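Local coordinates for uncharacterized protein (Pyrococcus furiosus, PDB 4XLZ) that probably removes an acetyl group from N,N'-diacetylchitobiose as a metal-dependent deacetylase of carbohydrate esterase family 14, at residues A[37-42]-A[152-157]; A[107-112]-A[121-126]; A[196-201]-A[236-241]; A[26-31]-A[248-253]. One frame throughout, in Å; residues are numbered along the deposited sequence.

Interaction 1 (A[37-42]-A[152-157]). With CD (cadmium ion), chain G.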
# COMPACT_ATOMS: atom_id res chain seq x y z
N ILE A 37 1.21 -25.67 6.98
CA ILE A 37 0.69 -24.29 6.86
C ILE A 37 -0.64 -24.33 6.12
O ILE A 37 -0.74 -24.91 4.96
CB ILE A 37 1.70 -23.48 6.03
CG1 ILE A 37 3.03 -23.48 6.88
CG2 ILE A 37 1.17 -22.00 6.02
CD1 ILE A 37 4.14 -22.56 6.18
N GLU A 38 -1.66 -23.79 6.72
CA GLU A 38 -3.04 -23.77 6.15
C GLU A 38 -3.50 -22.36 6.01
O GLU A 38 -3.38 -21.54 6.91
CB GLU A 38 -4.09 -24.57 6.97
CG GLU A 38 -4.04 -24.19 8.49
CD GLU A 38 -5.04 -25.02 9.32
OE1 GLU A 38 -5.68 -25.91 8.76
OE2 GLU A 38 -5.29 -24.66 10.52
N PRO A 39 -4.21 -22.08 4.94
CA PRO A 39 -4.78 -20.72 4.78
C PRO A 39 -5.88 -20.40 5.76
O PRO A 39 -5.91 -19.29 6.33
CB PRO A 39 -5.35 -20.73 3.30
CG PRO A 39 -4.51 -21.74 2.55
CD PRO A 39 -4.16 -22.89 3.67
N HIS A 40 -6.79 -21.43 5.99
CA HIS A 40 -7.93 -21.25 6.91
C HIS A 40 -7.97 -22.48 7.83
O HIS A 40 -7.37 -23.49 7.52
CB HIS A 40 -9.25 -21.29 6.04
CG HIS A 40 -9.22 -20.27 4.96
ND1 HIS A 40 -9.26 -20.67 3.62
CD2 HIS A 40 -9.27 -18.92 5.00
CE1 HIS A 40 -9.28 -19.56 2.88
NE2 HIS A 40 -9.29 -18.49 3.68
N PRO A 41 -8.70 -22.29 8.96
CA PRO A 41 -8.89 -23.46 9.86
C PRO A 41 -9.73 -24.55 9.01
O PRO A 41 -10.74 -24.24 8.39
CB PRO A 41 -9.84 -22.89 10.94
CG PRO A 41 -9.56 -21.39 10.93
CD PRO A 41 -9.42 -21.11 9.42
N ASP A 42 -9.12 -25.67 8.94
CA ASP A 42 -9.61 -26.88 8.27
C ASP A 42 -8.85 -27.27 7.06
O ASP A 42 -8.94 -28.39 6.62
CB ASP A 42 -11.12 -26.98 8.02
CG ASP A 42 -11.65 -26.13 6.83
OD1 ASP A 42 -10.87 -25.78 5.90
OD2 ASP A 42 -12.90 -25.84 6.76
N ARG A 152 -3.66 -18.94 -2.77
CA ARG A 152 -2.49 -18.71 -3.63
C ARG A 152 -1.37 -18.00 -2.78
O ARG A 152 -0.21 -18.43 -2.84
CB ARG A 152 -2.87 -17.75 -4.76
CG ARG A 152 -3.88 -18.37 -5.74
CD ARG A 152 -4.07 -17.42 -6.93
NE ARG A 152 -4.69 -16.13 -6.57
CZ ARG A 152 -5.89 -15.73 -6.86
NH1 ARG A 152 -6.79 -16.57 -7.44
NH2 ARG A 152 -6.28 -14.52 -6.51
N ARG A 153 -1.80 -17.02 -2.01
CA ARG A 153 -0.78 -16.30 -1.22
C ARG A 153 -0.13 -17.19 -0.15
O ARG A 153 1.11 -17.07 0.07
CB ARG A 153 -1.38 -15.06 -0.60
CG ARG A 153 -1.75 -14.00 -1.70
CD ARG A 153 -2.55 -12.86 -1.13
NE ARG A 153 -2.72 -11.90 -2.20
CZ ARG A 153 -2.98 -10.64 -1.97
NH1 ARG A 153 -3.26 -10.14 -0.72
NH2 ARG A 153 -2.98 -9.78 -3.08
N THR A 154 -0.92 -18.09 0.50
CA THR A 154 -0.25 -18.95 1.45
C THR A 154 0.81 -19.77 0.81
O THR A 154 1.93 -19.99 1.39
CB THR A 154 -1.36 -19.84 2.11
OG1 THR A 154 -2.25 -19.03 2.86
CG2 THR A 154 -0.68 -20.84 3.09
N GLY A 155 0.51 -20.35 -0.40
CA GLY A 155 1.51 -21.19 -1.05
C GLY A 155 2.82 -20.43 -1.39
O GLY A 155 3.89 -20.92 -1.09
N PHE A 156 2.61 -19.28 -2.03
CA PHE A 156 3.83 -18.54 -2.43
C PHE A 156 4.57 -18.05 -1.22
O PHE A 156 5.80 -18.17 -1.19
CB PHE A 156 3.38 -17.29 -3.26
CG PHE A 156 2.95 -17.60 -4.70
CD1 PHE A 156 3.81 -18.32 -5.53
CD2 PHE A 156 1.66 -17.19 -5.09
CE1 PHE A 156 3.39 -18.57 -6.89
CE2 PHE A 156 1.23 -17.48 -6.44
CZ PHE A 156 2.12 -18.18 -7.31
N LEU A 157 3.87 -17.50 -0.24
CA LEU A 157 4.59 -16.99 0.98
C LEU A 157 5.29 -18.13 1.72
O LEU A 157 6.38 -17.91 2.28
CB LEU A 157 3.64 -16.31 1.90
CG LEU A 157 3.00 -14.98 1.35
CD1 LEU A 157 1.76 -14.60 2.27
CD2 LEU A 157 4.06 -13.83 1.40
CD CD G . -9.32 -22.83 2.76
O HOH W 1 -11.43 -22.02 1.51

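Interaction 2 (A[107-112]-A[121-126])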
# COMPACT_ATOMS: atom_id res chain seq x y z
N LEU A 107 -1.83 -16.90 12.96
CA LEU A 107 -1.32 -15.53 12.57
C LEU A 107 -2.38 -14.51 12.64
O LEU A 107 -2.08 -13.29 12.72
CB LEU A 107 -0.80 -15.56 11.11
CG LEU A 107 0.36 -16.50 10.87
CD1 LEU A 107 1.00 -16.11 9.51
CD2 LEU A 107 1.51 -16.48 11.93
N ASN A 108 -3.70 -14.91 12.58
CA ASN A 108 -4.84 -14.04 12.77
C ASN A 108 -5.06 -12.92 11.72
O ASN A 108 -5.80 -12.05 11.97
CB ASN A 108 -4.84 -13.35 14.20
CG ASN A 108 -5.08 -14.40 15.37
OD1 ASN A 108 -4.29 -14.46 16.31
ND2 ASN A 108 -6.03 -15.05 15.27
N TYR A 109 -4.47 -13.14 10.57
CA TYR A 109 -4.91 -12.21 9.47
C TYR A 109 -6.40 -12.50 9.14
O TYR A 109 -6.85 -13.67 9.30
CB TYR A 109 -4.00 -12.39 8.18
CG TYR A 109 -2.59 -11.89 8.50
CD1 TYR A 109 -2.36 -10.53 8.47
CD2 TYR A 109 -1.59 -12.78 8.75
CE1 TYR A 109 -1.10 -10.00 8.81
CE2 TYR A 109 -0.25 -12.29 9.04
CZ TYR A 109 -0.10 -10.92 9.10
OH TYR A 109 1.16 -10.48 9.49
N ARG A 110 -7.14 -11.49 8.78
CA ARG A 110 -8.55 -11.75 8.54
C ARG A 110 -8.71 -12.53 7.22
O ARG A 110 -8.13 -12.25 6.18
CB ARG A 110 -9.36 -10.46 8.45
CG ARG A 110 -10.89 -10.80 8.34
CD ARG A 110 -11.74 -9.47 8.48
NE ARG A 110 -11.61 -8.99 9.92
CZ ARG A 110 -12.11 -7.82 10.33
NH1 ARG A 110 -12.72 -7.01 9.46
NH2 ARG A 110 -11.98 -7.44 11.59
N ASP A 111 -9.59 -13.53 7.29
CA ASP A 111 -10.00 -14.30 6.08
C ASP A 111 -10.46 -13.38 4.99
O ASP A 111 -11.20 -12.44 5.21
CB ASP A 111 -11.20 -15.14 6.65
CG ASP A 111 -11.78 -16.09 5.68
OD1 ASP A 111 -11.33 -16.35 4.55
OD2 ASP A 111 -12.83 -16.71 6.14
N THR A 112 -9.91 -13.68 3.80
CA THR A 112 -10.14 -12.95 2.51
C THR A 112 -9.21 -11.72 2.45
O THR A 112 -9.26 -11.00 1.43
CB THR A 112 -11.57 -12.50 2.14
OG1 THR A 112 -12.10 -11.48 2.99
CG2 THR A 112 -12.52 -13.80 2.16
N ARG A 121 5.81 -12.71 5.39
CA ARG A 121 7.00 -13.58 5.35
C ARG A 121 7.66 -13.52 6.66
O ARG A 121 8.22 -14.58 7.12
CB ARG A 121 7.99 -13.11 4.24
CG ARG A 121 7.35 -13.24 2.79
CD ARG A 121 8.53 -12.98 1.80
NE ARG A 121 7.94 -12.88 0.46
CZ ARG A 121 7.40 -11.76 -0.05
NH1 ARG A 121 7.71 -10.55 0.41
NH2 ARG A 121 6.61 -11.92 -1.11
N LYS A 122 7.88 -12.33 7.25
CA LYS A 122 8.59 -12.27 8.54
C LYS A 122 7.86 -13.10 9.58
O LYS A 122 8.53 -13.73 10.43
CB LYS A 122 8.67 -10.81 9.03
CG LYS A 122 9.68 -10.03 8.18
CD LYS A 122 9.64 -8.60 8.78
CE LYS A 122 10.70 -7.81 8.09
NZ LYS A 122 10.39 -6.34 8.63
N ASP A 123 6.52 -13.14 9.62
CA ASP A 123 5.83 -13.98 10.65
C ASP A 123 6.23 -15.47 10.43
O ASP A 123 6.54 -16.24 11.36
CB ASP A 123 4.33 -13.92 10.41
CG ASP A 123 3.72 -12.67 10.84
OD1 ASP A 123 4.31 -11.94 11.74
OD2 ASP A 123 2.63 -12.36 10.25
N LEU A 124 6.20 -15.94 9.16
CA LEU A 124 6.54 -17.34 8.84
C LEU A 124 7.97 -17.61 9.19
O LEU A 124 8.31 -18.64 9.74
CB LEU A 124 6.25 -17.70 7.37
CG LEU A 124 4.75 -17.61 7.08
CD1 LEU A 124 4.62 -18.01 5.57
CD2 LEU A 124 3.92 -18.63 7.91
N VAL A 125 8.91 -16.72 8.79
CA VAL A 125 10.36 -16.93 9.05
C VAL A 125 10.57 -16.91 10.59
O VAL A 125 11.41 -17.76 10.99
CB VAL A 125 11.09 -15.81 8.39
CG1 VAL A 125 12.58 -15.75 8.87
CG2 VAL A 125 11.10 -16.03 6.84
N LYS A 126 9.88 -16.12 11.37
CA LYS A 126 10.13 -16.14 12.85
C LYS A 126 9.76 -17.52 13.38
O LYS A 126 10.50 -18.13 14.17
CB LYS A 126 9.15 -15.11 13.47
CG LYS A 126 9.38 -14.99 14.98
CD LYS A 126 8.88 -13.55 15.60
CE LYS A 126 7.49 -13.49 15.55
NZ LYS A 126 7.23 -11.95 15.84

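Interaction 3 (A[196-201]-A[236-241])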
# COMPACT_ATOMS: atom_id res chain seq x y z
N ASN A 196 3.74 -35.78 -7.15
CA ASN A 196 4.77 -36.79 -7.52
C ASN A 196 5.04 -37.75 -6.39
O ASN A 196 5.95 -38.61 -6.50
CB ASN A 196 6.03 -36.21 -8.14
CG ASN A 196 6.62 -35.11 -7.32
OD1 ASN A 196 6.37 -34.97 -6.15
ND2 ASN A 196 7.52 -34.38 -7.95
N TYR A 197 4.33 -37.59 -5.29
CA TYR A 197 4.42 -38.56 -4.18
C TYR A 197 3.02 -38.71 -3.61
O TYR A 197 2.34 -37.67 -3.25
CB TYR A 197 5.38 -38.04 -3.12
CG TYR A 197 5.44 -38.96 -1.91
CD1 TYR A 197 5.95 -40.26 -2.12
CD2 TYR A 197 4.98 -38.59 -0.62
CE1 TYR A 197 6.00 -41.17 -1.01
CE2 TYR A 197 4.99 -39.52 0.46
CZ TYR A 197 5.53 -40.76 0.22
OH TYR A 197 5.63 -41.62 1.34
N ILE A 198 2.51 -39.96 -3.50
CA ILE A 198 1.14 -40.15 -2.99
C ILE A 198 1.19 -41.05 -1.74
O ILE A 198 1.94 -42.07 -1.73
CB ILE A 198 0.26 -40.97 -3.99
CG1 ILE A 198 0.35 -40.44 -5.37
CG2 ILE A 198 -1.18 -41.18 -3.43
CD1 ILE A 198 -0.24 -39.06 -5.45
N VAL A 199 0.48 -40.64 -0.69
CA VAL A 199 0.44 -41.41 0.55
C VAL A 199 -0.91 -42.17 0.52
O VAL A 199 -1.98 -41.57 0.28
CB VAL A 199 0.45 -40.48 1.72
CG1 VAL A 199 0.22 -41.24 3.09
CG2 VAL A 199 1.83 -39.72 1.78
N ASP A 200 -0.82 -43.52 0.76
CA ASP A 200 -2.10 -44.28 0.83
C ASP A 200 -2.79 -44.02 2.15
O ASP A 200 -2.15 -44.24 3.20
CB ASP A 200 -1.70 -45.78 0.70
CG ASP A 200 -2.94 -46.68 0.77
OD1 ASP A 200 -4.06 -46.24 0.85
OD2 ASP A 200 -2.67 -47.94 0.72
N ILE A 201 -3.99 -43.46 2.13
CA ILE A 201 -4.73 -43.20 3.32
C ILE A 201 -6.04 -44.02 3.43
O ILE A 201 -6.93 -43.64 4.22
CB ILE A 201 -5.11 -41.68 3.54
CG1 ILE A 201 -5.91 -41.20 2.38
CG2 ILE A 201 -3.75 -40.85 3.64
CD1 ILE A 201 -6.82 -40.04 2.79
N MSE A 236 -9.75 -40.39 -4.45
CA MSE A 236 -9.62 -41.38 -5.52
C MSE A 236 -8.71 -40.95 -6.63
O MSE A 236 -7.97 -41.71 -7.18
CB MSE A 236 -10.99 -41.82 -6.04
CG MSE A 236 -11.79 -42.43 -4.89
SE MSE A 236 -13.67 -42.81 -5.50
CE MSE A 236 -13.14 -44.18 -6.68
N PHE A 237 -8.80 -39.66 -6.97
CA PHE A 237 -7.91 -39.10 -7.99
C PHE A 237 -6.45 -39.40 -7.61
O PHE A 237 -5.70 -39.84 -8.46
CB PHE A 237 -8.18 -37.55 -8.05
CG PHE A 237 -7.21 -36.77 -8.91
CD1 PHE A 237 -6.16 -36.03 -8.31
CD2 PHE A 237 -7.35 -36.78 -10.29
CE1 PHE A 237 -5.24 -35.31 -9.14
CE2 PHE A 237 -6.49 -35.98 -11.11
CZ PHE A 237 -5.44 -35.24 -10.51
N TYR A 238 -6.09 -39.13 -6.35
CA TYR A 238 -4.71 -39.40 -5.94
C TYR A 238 -4.40 -40.91 -5.78
O TYR A 238 -3.37 -41.40 -6.23
CB TYR A 238 -4.45 -38.68 -4.59
CG TYR A 238 -4.43 -37.14 -4.74
CD1 TYR A 238 -3.54 -36.57 -5.64
CD2 TYR A 238 -5.24 -36.37 -3.94
CE1 TYR A 238 -3.58 -35.12 -5.77
CE2 TYR A 238 -5.27 -35.00 -4.05
CZ TYR A 238 -4.37 -34.42 -4.95
OH TYR A 238 -4.39 -32.98 -5.06
N GLY A 239 -5.35 -41.61 -5.12
CA GLY A 239 -5.02 -43.02 -4.82
C GLY A 239 -4.90 -43.83 -6.14
O GLY A 239 -4.01 -44.72 -6.19
N GLU A 240 -5.71 -43.53 -7.15
CA GLU A 240 -5.65 -44.29 -8.44
C GLU A 240 -4.27 -44.21 -9.09
O GLU A 240 -3.77 -45.16 -9.72
CB GLU A 240 -6.73 -43.83 -9.33
CG GLU A 240 -6.99 -44.78 -10.49
CD GLU A 240 -8.30 -44.45 -11.19
OE1 GLU A 240 -8.28 -43.87 -12.29
OE2 GLU A 240 -9.36 -44.74 -10.57
N LYS A 241 -3.51 -43.13 -8.79
CA LYS A 241 -2.17 -42.95 -9.38
C LYS A 241 -1.16 -43.97 -8.83
O LYS A 241 -0.12 -44.15 -9.44
CB LYS A 241 -1.66 -41.52 -9.09
CG LYS A 241 -2.46 -40.50 -9.87
CD LYS A 241 -1.86 -39.01 -9.57
CE LYS A 241 -2.90 -38.01 -10.19
NZ LYS A 241 -3.39 -38.29 -11.60

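Interaction 4 (A[26-31]-A[248-253])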
# COMPACT_ATOMS: atom_id res chain seq x y z
N ASN A 26 10.80 -42.15 -0.24
CA ASN A 26 10.09 -42.02 1.03
C ASN A 26 10.51 -40.61 1.52
O ASN A 26 11.30 -40.51 2.42
CB ASN A 26 10.54 -43.12 2.00
CG ASN A 26 9.37 -43.70 2.91
OD1 ASN A 26 8.97 -44.87 2.70
ND2 ASN A 26 8.85 -42.91 3.94
N PRO A 27 10.00 -39.54 0.86
CA PRO A 27 10.51 -38.20 1.21
C PRO A 27 10.34 -37.79 2.65
O PRO A 27 11.06 -36.84 3.08
CB PRO A 27 9.84 -37.28 0.22
CG PRO A 27 8.54 -38.01 -0.15
CD PRO A 27 8.88 -39.46 -0.10
N PHE A 28 9.40 -38.38 3.39
CA PHE A 28 9.12 -37.92 4.79
C PHE A 28 9.74 -38.81 5.85
O PHE A 28 9.59 -38.50 7.04
CB PHE A 28 7.62 -37.82 5.08
CG PHE A 28 6.82 -37.11 3.97
CD1 PHE A 28 7.39 -36.11 3.18
CD2 PHE A 28 5.49 -37.48 3.76
CE1 PHE A 28 6.62 -35.48 2.27
CE2 PHE A 28 4.71 -36.84 2.83
CZ PHE A 28 5.32 -35.85 2.06
N GLU A 29 10.49 -39.82 5.40
CA GLU A 29 11.03 -40.83 6.30
C GLU A 29 11.93 -40.28 7.41
O GLU A 29 11.87 -40.79 8.52
CB GLU A 29 11.78 -41.81 5.43
CG GLU A 29 12.82 -42.62 6.13
CD GLU A 29 13.35 -43.61 5.14
OE1 GLU A 29 12.66 -44.65 5.06
OE2 GLU A 29 14.33 -43.28 4.39
N ASP A 30 12.73 -39.24 7.16
CA ASP A 30 13.62 -38.81 8.24
C ASP A 30 13.05 -37.69 9.20
O ASP A 30 13.73 -37.25 10.14
CB ASP A 30 14.99 -38.38 7.68
CG ASP A 30 15.78 -39.59 7.07
OD1 ASP A 30 16.34 -39.37 5.96
OD2 ASP A 30 15.80 -40.71 7.68
N ALA A 31 11.79 -37.30 8.99
CA ALA A 31 11.29 -36.08 9.62
C ALA A 31 11.04 -36.35 11.10
O ALA A 31 10.54 -37.46 11.44
CB ALA A 31 9.99 -35.69 8.98
N GLU A 248 -3.52 -39.32 -0.60
CA GLU A 248 -3.24 -37.84 -0.55
C GLU A 248 -1.97 -37.56 -1.35
O GLU A 248 -0.98 -38.23 -1.23
CB GLU A 248 -3.01 -37.41 0.91
CG GLU A 248 -4.37 -37.30 1.63
CD GLU A 248 -4.26 -37.06 3.14
OE1 GLU A 248 -3.16 -37.07 3.64
OE2 GLU A 248 -5.36 -36.87 3.73
N GLY A 249 -2.09 -36.54 -2.23
CA GLY A 249 -0.97 -36.25 -3.08
C GLY A 249 -0.15 -35.01 -2.67
O GLY A 249 -0.74 -34.04 -2.14
N PHE A 250 1.13 -35.11 -3.00
CA PHE A 250 2.07 -34.01 -2.63
C PHE A 250 2.97 -33.86 -3.83
O PHE A 250 3.38 -34.78 -4.54
CB PHE A 250 2.92 -34.43 -1.43
CG PHE A 250 2.10 -34.64 -0.23
CD1 PHE A 250 1.70 -33.60 0.63
CD2 PHE A 250 1.65 -35.99 0.09
CE1 PHE A 250 0.85 -33.79 1.70
CE2 PHE A 250 0.78 -36.16 1.17
CZ PHE A 250 0.38 -35.09 2.03
N ARG A 251 3.41 -32.58 -4.02
CA ARG A 251 4.45 -32.34 -4.98
C ARG A 251 5.71 -31.90 -4.22
O ARG A 251 5.71 -31.03 -3.39
CB ARG A 251 4.09 -31.20 -5.98
CG ARG A 251 5.17 -31.03 -7.03
CD ARG A 251 4.74 -30.06 -8.11
NE ARG A 251 5.82 -29.96 -9.11
CZ ARG A 251 6.02 -30.86 -10.06
NH1 ARG A 251 5.19 -31.92 -10.18
NH2 ARG A 251 7.04 -30.64 -10.95
N VAL A 252 6.76 -32.67 -4.52
CA VAL A 252 8.07 -32.43 -3.90
C VAL A 252 9.09 -32.24 -4.98
O VAL A 252 9.05 -32.95 -6.02
CB VAL A 252 8.52 -33.61 -2.94
CG1 VAL A 252 9.88 -33.33 -2.29
CG2 VAL A 252 7.43 -33.91 -1.86
N MSE A 253 9.97 -31.24 -4.87
CA MSE A 253 10.99 -31.02 -5.88
C MSE A 253 12.28 -30.58 -5.13
O MSE A 253 12.25 -30.12 -3.99
CB MSE A 253 10.65 -29.78 -6.77
CG MSE A 253 9.30 -29.90 -7.52
SE MSE A 253 9.09 -28.55 -8.86
CE MSE A 253 8.90 -27.03 -7.53

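Interaction 1 (A[37-42]-A[152-157])
Beside the metal site, Ile37 in strand 33-38 and Pro39 just after it pack against Thr154 of helix 149-164. The contact is van der Waals packing with no polar bond across it. CG2 of Ile37 lies 3.7 Å from CG2 of Thr154, the two side chains running alongside each other with opposite sense. Pro39 crosses the threonine at about a right angle, its CG 3.5 Å from Thr154 OG1 and 3.7 Å from Thr154 CB. With Thr154 CG2 anti to the backbone N (OG1 at chi1 -65°), the methyl group is sent toward the strand, while OG1 stays beside its own helix and hydrogen-bonds Asp150 O. One residue on, His40 ND1 binds the cadmium ion at 2.3 Å, and water 1 is a further ligand at 2.6 Å from the metal; Asp43 and His151 are the other protein residues of the site. Pro39 CB also lies over one face of the His40 ring, 3.9 Å above its plane and toward the rim, and His40 NE2 is hydrogen-bonded to Asp150 OD1. With an alanine in place of Thr154, a gap against Ile37 and Pro39 is likely to open, and Asp150 O to lose its hydroxyl partner. Close packing thus fixes the strand end against the helix that itself carries His151, while Asp150 joins the two sides, its carboxylate to the imidazole and its carbonyl to the threonine.

Interaction 2 (A[107-112]-A[121-126])
Tyr109 reaches from the end of strand 103-109 to Asp123 on helix 118-131, and its OH donates a hydrogen bond of 2.5 Å to Asp123 OD2. The carboxylate oxygen sits at the edge of the phenol, near the ring plane, and is met on its syn side only 15° out of the carboxylate plane. The two flat groups are nevertheless turned 37° against each other. OD2 of Asp123 also lies 3.1 Å from CE2 of Tyr109, at the same edge of the ring. With CG of Tyr109 anti to the carbonyl carbon (chi1 -68°), the ring extends toward the helix and delivers the hydroxyl to the carboxylate. Strand and helix segments run nearly antiparallel, their axes 10.9 Å apart, as expected for a helix that follows the edge strand of a parallel alpha/beta sheet and packs back on it. Beside the polar pair, Leu107 brings both methyls to the aspartate: CD1 and CD2 each stand 4.1 Å from Asp123 CB. CD1 of the same leucine touches CD2 of Leu124 at 4.2 Å, and both leucines also pack on Ile65 and Met67 of strand 61-68. A phenylalanine in place of Tyr109 would probably leave Asp123 OD2 without this donor, and strand and helix without their polar tie. Lys122 of a neighbouring subunit packs on Tyr109 and forms a long, weak ion pair with Asp123 OD1.

Interaction 3 (A[196-201]-A[236-241])
Ile198 leaves strand 197-200 with its CB directed at the C-terminal end of helix 221-240, where Tyr238, Gly239 and Lys241 receive it. From CB the chain divides. The CG2 branch, anti to the backbone N, runs to the helix backbone: Ile198 CG2 lies 3.6 Å from Tyr238 O and 4.0 Å from Tyr238 C, with Gly239 CA farther from it, at 4.5 Å. The other branch starts at CG1, beside the backbone N (chi1 -49°), which passes 3.9 Å from Tyr238 O and 4.4 Å from Lys241 CB. A bent second torsion, chi2 -66°, then folds the tip back over the same helix turn: CD1 ends 4.0 Å from Tyr238 O and 4.1 Å from Tyr238 CD1, approaching that ring obliquely. Strand 197-200 pairs antiparallel with strand 247-250 in a two-stranded sheet apart from the main parallel one, and a classic beta bulge sets Asn196 and Tyr197 both opposite Phe250. The end region of helix 221-240 packs on this sheet through Ile198, by van der Waals contact between the two segments. Tyr238 crosses Ile198 at about a right angle and carries its hydroxyl away from the strand to hydrogen-bond Thr192 O. Tyr238 O itself accepts the backbone N-H of Lys241, and on the Tyr238 ring one face takes CD1 of Phe237, 3.7 Å above the plane; Pro262 of a neighbouring subunit packs on both aromatics.

Interaction 4 (A[26-31]-A[248-253])
Phe28 and Phe250 make a T-shaped (edge-to-face) aromatic pair between the loop ahead of strand 33-38 and the end region of strand 247-250. Their ring centroids are 5.5 Å apart and the planes stand at 86°. The edge belongs to Phe28: its CZ comes over one face of Phe250, toward the rim, and is 4.1 Å from Phe250 CG. CE2 of Phe28 follows beside it, 4.2 Å from Phe250 CD2. Both side chains hold CG anti to the carbonyl carbon, and for Phe28, with chi1 -46°, this sends the ring out of its loop toward the strand. The apolar contact with Val252 is looser. CE1 of Phe28 approaches Val252 CG2 at 4.5 Å, obliquely to the ring, and Val252 also packs on Ala188 of strand 186-190. Backbone bonds shape the loop itself: two successive type I beta turns, Asn26 to Glu29 and Phe28 to Ala31, are each closed by a hydrogen bond of 3.2 Å, from Glu29 N to Asn26 O and from Ala31 N to Phe28 O. Phe137, which meets both rings, and Phe186 and Tyr197, which meet Phe28, make this an aromatic cluster, and Met48 and Thr51 of helix 43-57 pack on Phe250. With dispersion and the weak electrostatics of an aromatic C-H edge against a ring face as its chemistry, the contact joins the N-terminal loop to the chain's last strand without a polar bond.

In the fold
Interactions 1, 2 and 4 are buried, whereas interaction 3 is only partly so, with exposed Lys241 at its margin. Interactions 1 and 2 both pack helices on the parallel sheet and touch directly, Ile37 meeting Leu124 and His40 meeting Asp111; interaction 1 combines close packing with a metal ligand, while interaction 2 adds a buried tyrosine-carboxylate bond at the sheet's edge strand. Interactions 3 and 4 share the small antiparallel sheet, joined by hydrogen bonds of Asn196, its backbone N to Phe250 O and its OD1 to Val252 N, yet differ in kind: an isoleucine against a helix end, and an edge-to-face aromatic pair. The centres of interactions 2 and 3, about 30 Å apart, lie on opposite sides of the chain's centre.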